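Local coordinates for oxysterol-binding protein homolog 1 (Saccharomyces cerevisiae, PDB 5H28) that carries sterols and other lipids between membranes, its ankyrin repeats targeting it to the nucleus-vacuole junction through NVJ1, at residues Leu79-His91 / Thr110-Ala123. Numbering follows the deposited sequence.
Sequences LNERDSNGNTPLH and TINDCVLNNSHLQA
His91, in the first turn of helix 89-95, sends its imidazole into the loop 110-123 and is held at both ring nitrogens. His91 NE2 donates to Leu121 O (2.9 Å), which lies in the ring plane, while His91 ND1 shares a hydrogen bond of 2.8 Å with Thr88 OG1, the N-cap side chain that also accepts from His91 N. The same Leu121 O takes Asn117 N from the other face of its carbonyl plane, and the methyl CB of Ala123 makes a CH-pi contact over the imidazole, 4.1 Å from the His91 ring centroid. That Ala123 methyl also wedges against Leu90 CG at 3.5 Å; chi1 of -174° swings the Leu90 branch away from its own N and lays CD2 on Asp113 CB, whose carboxylate leads away from this contact to salt bridges with Arg171 and Arg140. At the far end of the contact the Asn80 amide reads the backbone on either side of Ile111: Asn80 ND2 donates to Thr110 O (2.8 Å) nearly in its own plane, and Asn80 OD1 receives Asn112 N (2.8 Å) from above the carbonyl plane as well as a water shared with Asn112 O. With an alanine here, Thr110 O and Asn112 N would probably lose these partners, and the backbone around Ile111 could shift. Near His91, beyond Val115 from Asn80, Arg82 NH2 reaches Leu116 O on a lone pair. In the ankyrin signature TPLH, Thr88-His91, the cap steadies the imidazole and NE2 links to the loop; polar side chains matched to main-chain groups suggest that hydrogen bonding largely fixes the loop's path, with apolar packing of Leu90 on Ala123, Leu79 on Ile111 and Thr88 on Val115.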
loop_
_atom_site.group_PDB
_atom_site.type_symbol
_atom_site.label_atom_id
_atom_site.label_comp_id
_atom_site.label_asym_id
_atom_site.label_seq_id
_atom_site.Cartn_x
_atom_site.Cartn_y
_atom_site.Cartn_z
ATOM N N LEU A 79 3.655 -6.380 -9.367
ATOM C CA LEU A 79 4.122 -5.088 -9.841
ATOM C C LEU A 79 5.232 -4.577 -8.924
ATOM O O LEU A 79 6.075 -3.778 -9.330
ATOM C CB LEU A 79 2.954 -4.100 -9.850
ATOM C CG LEU A 79 2.937 -3.012 -10.919
ATOM C CD1 LEU A 79 3.023 -3.645 -12.298
ATOM C CD2 LEU A 79 1.656 -2.202 -10.782
ATOM N N ASN A 80 5.237 -5.070 -7.687
ATOM C CA ASN A 80 6.208 -4.658 -6.685
ATOM C C ASN A 80 7.245 -5.723 -6.341
ATOM O O ASN A 80 7.819 -5.708 -5.251
ATOM C CB ASN A 80 5.454 -4.223 -5.432
ATOM C CG ASN A 80 4.327 -3.268 -5.754
ATOM O OD1 ASN A 80 4.558 -2.187 -6.294
ATOM N ND2 ASN A 80 3.098 -3.666 -5.440
ATOM N N GLU A 81 7.478 -6.639 -7.278
ATOM C CA GLU A 81 8.463 -7.708 -7.111
ATOM C C GLU A 81 9.830 -7.115 -6.767
ATOM O O GLU A 81 10.275 -6.172 -7.413
ATOM C CB GLU A 81 8.583 -8.496 -8.420
ATOM C CG GLU A 81 9.620 -9.619 -8.427
ATOM C CD GLU A 81 9.103 -10.902 -7.808
ATOM O OE1 GLU A 81 7.881 -11.145 -7.887
ATOM O OE2 GLU A 81 9.920 -11.676 -7.259
ATOM N N ARG A 82 10.500 -7.667 -5.761
ATOM C CA ARG A 82 11.825 -7.173 -5.389
ATOM C C ARG A 82 12.895 -8.139 -5.891
ATOM O O ARG A 82 12.776 -9.355 -5.697
ATOM C CB ARG A 82 11.940 -7.027 -3.864
ATOM C CG ARG A 82 11.006 -5.979 -3.266
ATOM C CD ARG A 82 11.099 -5.901 -1.740
ATOM N NE ARG A 82 12.252 -5.142 -1.251
ATOM C CZ ARG A 82 13.285 -5.679 -0.607
ATOM N NH1 ARG A 82 13.319 -6.985 -0.379
ATOM N NH2 ARG A 82 14.269 -4.907 -0.161
ATOM N N ASP A 83 13.928 -7.608 -6.547
ATOM C CA ASP A 83 15.015 -8.451 -7.034
ATOM C C ASP A 83 16.042 -8.656 -5.919
ATOM O O ASP A 83 15.778 -8.306 -4.768
ATOM C CB ASP A 83 15.675 -7.855 -8.294
ATOM C CG ASP A 83 16.279 -6.475 -8.073
ATOM O OD1 ASP A 83 16.633 -6.126 -6.930
ATOM O OD2 ASP A 83 16.428 -5.741 -9.078
ATOM N N SER A 84 17.200 -9.218 -6.249
ATOM C CA SER A 84 18.216 -9.476 -5.232
ATOM C C SER A 84 18.773 -8.228 -4.550
ATOM O O SER A 84 19.406 -8.331 -3.499
ATOM C CB SER A 84 19.361 -10.309 -5.818
ATOM O OG SER A 84 20.037 -9.616 -6.846
ATOM N N ASN A 85 18.556 -7.058 -5.147
ATOM C CA ASN A 85 19.010 -5.798 -4.557
ATOM C C ASN A 85 17.858 -5.144 -3.805
ATOM O O ASN A 85 18.016 -4.076 -3.210
ATOM C CB ASN A 85 19.497 -4.818 -5.634
ATOM C CG ASN A 85 20.939 -5.050 -6.026
ATOM O OD1 ASN A 85 21.766 -5.410 -5.191
ATOM N ND2 ASN A 85 21.254 -4.823 -7.297
ATOM N N GLY A 86 16.696 -5.787 -3.844
ATOM C CA GLY A 86 15.528 -5.243 -3.183
ATOM C C GLY A 86 14.828 -4.238 -4.081
ATOM O O GLY A 86 13.872 -3.590 -3.658
ATOM N N ASN A 87 15.301 -4.105 -5.319
ATOM C CA ASN A 87 14.699 -3.165 -6.261
ATOM C C ASN A 87 13.440 -3.698 -6.922
ATOM O O ASN A 87 13.354 -4.875 -7.269
ATOM C CB ASN A 87 15.681 -2.782 -7.371
ATOM C CG ASN A 87 16.788 -1.880 -6.884
ATOM O OD1 ASN A 87 16.553 -0.956 -6.111
ATOM N ND2 ASN A 87 18.010 -2.135 -7.352
ATOM N N THR A 88 12.478 -2.802 -7.107
ATOM C CA THR A 88 11.214 -3.119 -7.764
ATOM C C THR A 88 11.328 -2.564 -9.178
ATOM O O THR A 88 12.287 -1.861 -9.495
ATOM C CB THR A 88 10.041 -2.388 -7.102
ATOM O OG1 THR A 88 10.232 -0.972 -7.250
ATOM C CG2 THR A 88 9.952 -2.731 -5.628
ATOM N N PRO A 89 10.357 -2.881 -10.050
ATOM C CA PRO A 89 10.418 -2.356 -11.414
ATOM C C PRO A 89 10.433 -0.827 -11.400
ATOM O O PRO A 89 11.070 -0.200 -12.246
ATOM C CB PRO A 89 9.155 -2.929 -12.049
ATOM C CG PRO A 89 9.069 -4.283 -11.389
ATOM C CD PRO A 89 9.340 -3.942 -9.939
ATOM N N LEU A 90 9.738 -0.238 -10.431
ATOM C CA LEU A 90 9.684 1.217 -10.303
ATOM C C LEU A 90 11.071 1.776 -9.974
ATOM O O LEU A 90 11.444 2.834 -10.478
ATOM C CB LEU A 90 8.679 1.621 -9.222
ATOM C CG LEU A 90 8.410 3.120 -9.059
ATOM C CD1 LEU A 90 7.765 3.690 -10.319
ATOM C CD2 LEU A 90 7.503 3.335 -7.854
ATOM N N HIS A 91 11.832 1.073 -9.135
ATOM C CA HIS A 91 13.186 1.522 -8.799
ATOM C C HIS A 91 14.037 1.543 -10.063
ATOM O O HIS A 91 14.794 2.484 -10.307
ATOM C CB HIS A 91 13.878 0.569 -7.818
ATOM C CG HIS A 91 13.462 0.731 -6.389
ATOM N ND1 HIS A 91 12.366 0.089 -5.857
ATOM C CD2 HIS A 91 14.039 1.403 -5.364
ATOM C CE1 HIS A 91 12.289 0.353 -4.565
ATOM N NE2 HIS A 91 13.293 1.146 -4.240
ATOM N N THR A 110 -2.366 -1.624 -8.003
ATOM C CA THR A 110 -1.575 -2.348 -7.011
ATOM C C THR A 110 -0.159 -1.847 -6.757
ATOM O O THR A 110 0.603 -2.497 -6.046
ATOM C CB THR A 110 -1.466 -3.842 -7.376
ATOM O OG1 THR A 110 -0.728 -3.984 -8.596
ATOM C CG2 THR A 110 -2.844 -4.450 -7.547
ATOM N N ILE A 111 0.199 -0.700 -7.317
ATOM C CA ILE A 111 1.550 -0.188 -7.126
ATOM C C ILE A 111 1.825 0.199 -5.673
ATOM O O ILE A 111 0.934 0.663 -4.961
ATOM C CB ILE A 111 1.816 1.053 -8.032
ATOM C CG1 ILE A 111 3.320 1.319 -8.131
ATOM C CG2 ILE A 111 1.105 2.285 -7.474
ATOM C CD1 ILE A 111 4.084 0.255 -8.903
ATOM N N ASN A 112 3.055 -0.037 -5.229
ATOM C CA ASN A 112 3.470 0.367 -3.891
ATOM C C ASN A 112 4.794 1.094 -4.084
ATOM O O ASN A 112 5.851 0.461 -4.162
ATOM C CB ASN A 112 3.685 -0.824 -2.956
ATOM C CG ASN A 112 4.098 -0.382 -1.563
ATOM O OD1 ASN A 112 4.260 0.812 -1.309
ATOM N ND2 ASN A 112 4.274 -1.335 -0.657
ATOM N N ASP A 113 4.735 2.419 -4.178
ATOM C CA ASP A 113 5.931 3.223 -4.386
ATOM C C ASP A 113 6.742 3.468 -3.118
ATOM O O ASP A 113 7.695 4.236 -3.135
ATOM C CB ASP A 113 5.558 4.560 -5.053
ATOM C CG ASP A 113 4.587 5.392 -4.227
ATOM O OD1 ASP A 113 3.900 4.829 -3.352
ATOM O OD2 ASP A 113 4.497 6.618 -4.471
ATOM N N CYS A 114 6.380 2.798 -2.027
ATOM C CA CYS A 114 7.099 2.975 -0.766
ATOM C C CYS A 114 8.064 1.843 -0.444
ATOM O O CYS A 114 8.706 1.857 0.602
ATOM C CB CYS A 114 6.115 3.136 0.391
ATOM S SG CYS A 114 5.192 4.677 0.339
ATOM N N VAL A 115 8.167 0.862 -1.331
ATOM C CA VAL A 115 9.074 -0.255 -1.106
ATOM C C VAL A 115 10.523 0.236 -1.022
ATOM O O VAL A 115 10.961 1.060 -1.824
ATOM C CB VAL A 115 8.954 -1.301 -2.238
ATOM C CG1 VAL A 115 9.956 -2.425 -2.021
ATOM C CG2 VAL A 115 7.537 -1.867 -2.277
ATOM N N LEU A 116 11.265 -0.274 -0.042
ATOM C CA LEU A 116 12.664 0.111 0.128
ATOM C C LEU A 116 13.554 -1.009 -0.394
ATOM O O LEU A 116 13.252 -2.184 -0.188
ATOM C CB LEU A 116 12.976 0.342 1.613
ATOM C CG LEU A 116 12.109 1.365 2.348
ATOM C CD1 LEU A 116 12.461 1.378 3.829
ATOM C CD2 LEU A 116 12.315 2.728 1.731
ATOM N N ASN A 117 14.632 -0.656 -1.088
ATOM C CA ASN A 117 15.545 -1.685 -1.573
ATOM C C ASN A 117 16.545 -1.988 -0.452
ATOM O O ASN A 117 16.402 -1.466 0.657
ATOM C CB ASN A 117 16.253 -1.257 -2.879
ATOM C CG ASN A 117 17.120 -0.019 -2.723
ATOM O OD1 ASN A 117 17.424 0.410 -1.615
ATOM N ND2 ASN A 117 17.538 0.554 -3.852
ATOM N N ASN A 118 17.536 -2.831 -0.720
ATOM C CA ASN A 118 18.507 -3.196 0.315
ATOM C C ASN A 118 19.303 -2.024 0.872
ATOM O O ASN A 118 19.793 -2.087 2.004
ATOM C CB ASN A 118 19.466 -4.277 -0.196
ATOM C CG ASN A 118 18.780 -5.616 -0.405
ATOM O OD1 ASN A 118 19.430 -6.618 -0.700
ATOM N ND2 ASN A 118 17.461 -5.638 -0.253
ATOM N N SER A 119 19.434 -0.961 0.082
ATOM C CA SER A 119 20.155 0.234 0.515
ATOM C C SER A 119 19.218 1.204 1.235
ATOM O O SER A 119 19.589 2.339 1.527
ATOM C CB SER A 119 20.807 0.937 -0.681
ATOM O OG SER A 119 21.981 0.257 -1.097
ATOM N N HIS A 120 18.002 0.735 1.512
ATOM C CA HIS A 120 16.983 1.511 2.216
ATOM C C HIS A 120 16.459 2.703 1.416
ATOM O O HIS A 120 16.045 3.715 1.982
ATOM C CB HIS A 120 17.533 1.970 3.574
ATOM C CG HIS A 120 18.163 0.865 4.366
ATOM N ND1 HIS A 120 19.524 0.766 4.562
ATOM C CD2 HIS A 120 17.617 -0.215 4.975
ATOM C CE1 HIS A 120 19.789 -0.326 5.257
ATOM N NE2 HIS A 120 18.648 -0.938 5.522
ATOM N N LEU A 121 16.452 2.562 0.096
ATOM C CA LEU A 121 15.989 3.631 -0.776
ATOM C C LEU A 121 14.656 3.353 -1.446
ATOM O O LEU A 121 14.360 2.215 -1.821
ATOM C CB LEU A 121 17.024 3.894 -1.871
ATOM C CG LEU A 121 18.405 4.372 -1.423
ATOM C CD1 LEU A 121 19.383 4.311 -2.587
ATOM C CD2 LEU A 121 18.285 5.784 -0.879
ATOM N N GLN A 122 13.858 4.407 -1.594
ATOM C CA GLN A 122 12.581 4.306 -2.290
ATOM C C GLN A 122 12.903 4.610 -3.745
ATOM O O GLN A 122 13.940 5.199 -4.040
ATOM C CB GLN A 122 11.583 5.335 -1.763
ATOM C CG GLN A 122 10.919 4.939 -0.461
ATOM C CD GLN A 122 9.893 5.956 -0.000
ATOM O OE1 GLN A 122 9.184 6.551 -0.813
ATOM N NE2 GLN A 122 9.799 6.152 1.310
ATOM N N ALA A 123 12.017 4.216 -4.650
ATOM C CA ALA A 123 12.242 4.447 -6.072
ATOM C C ALA A 123 12.516 5.911 -6.405
ATOM O O ALA A 123 13.386 6.204 -7.221
ATOM C CB ALA A 123 11.043 3.948 -6.876
HETATM O O HOH W 1 0.822 -6.294 -8.233
HETATM O O HOH W 2 6.894 -0.983 -6.672
HETATM O O HOH W 3 19.833 -1.971 -3.071
HETATM O O HOH W 4 8.602 0.866 -5.562
#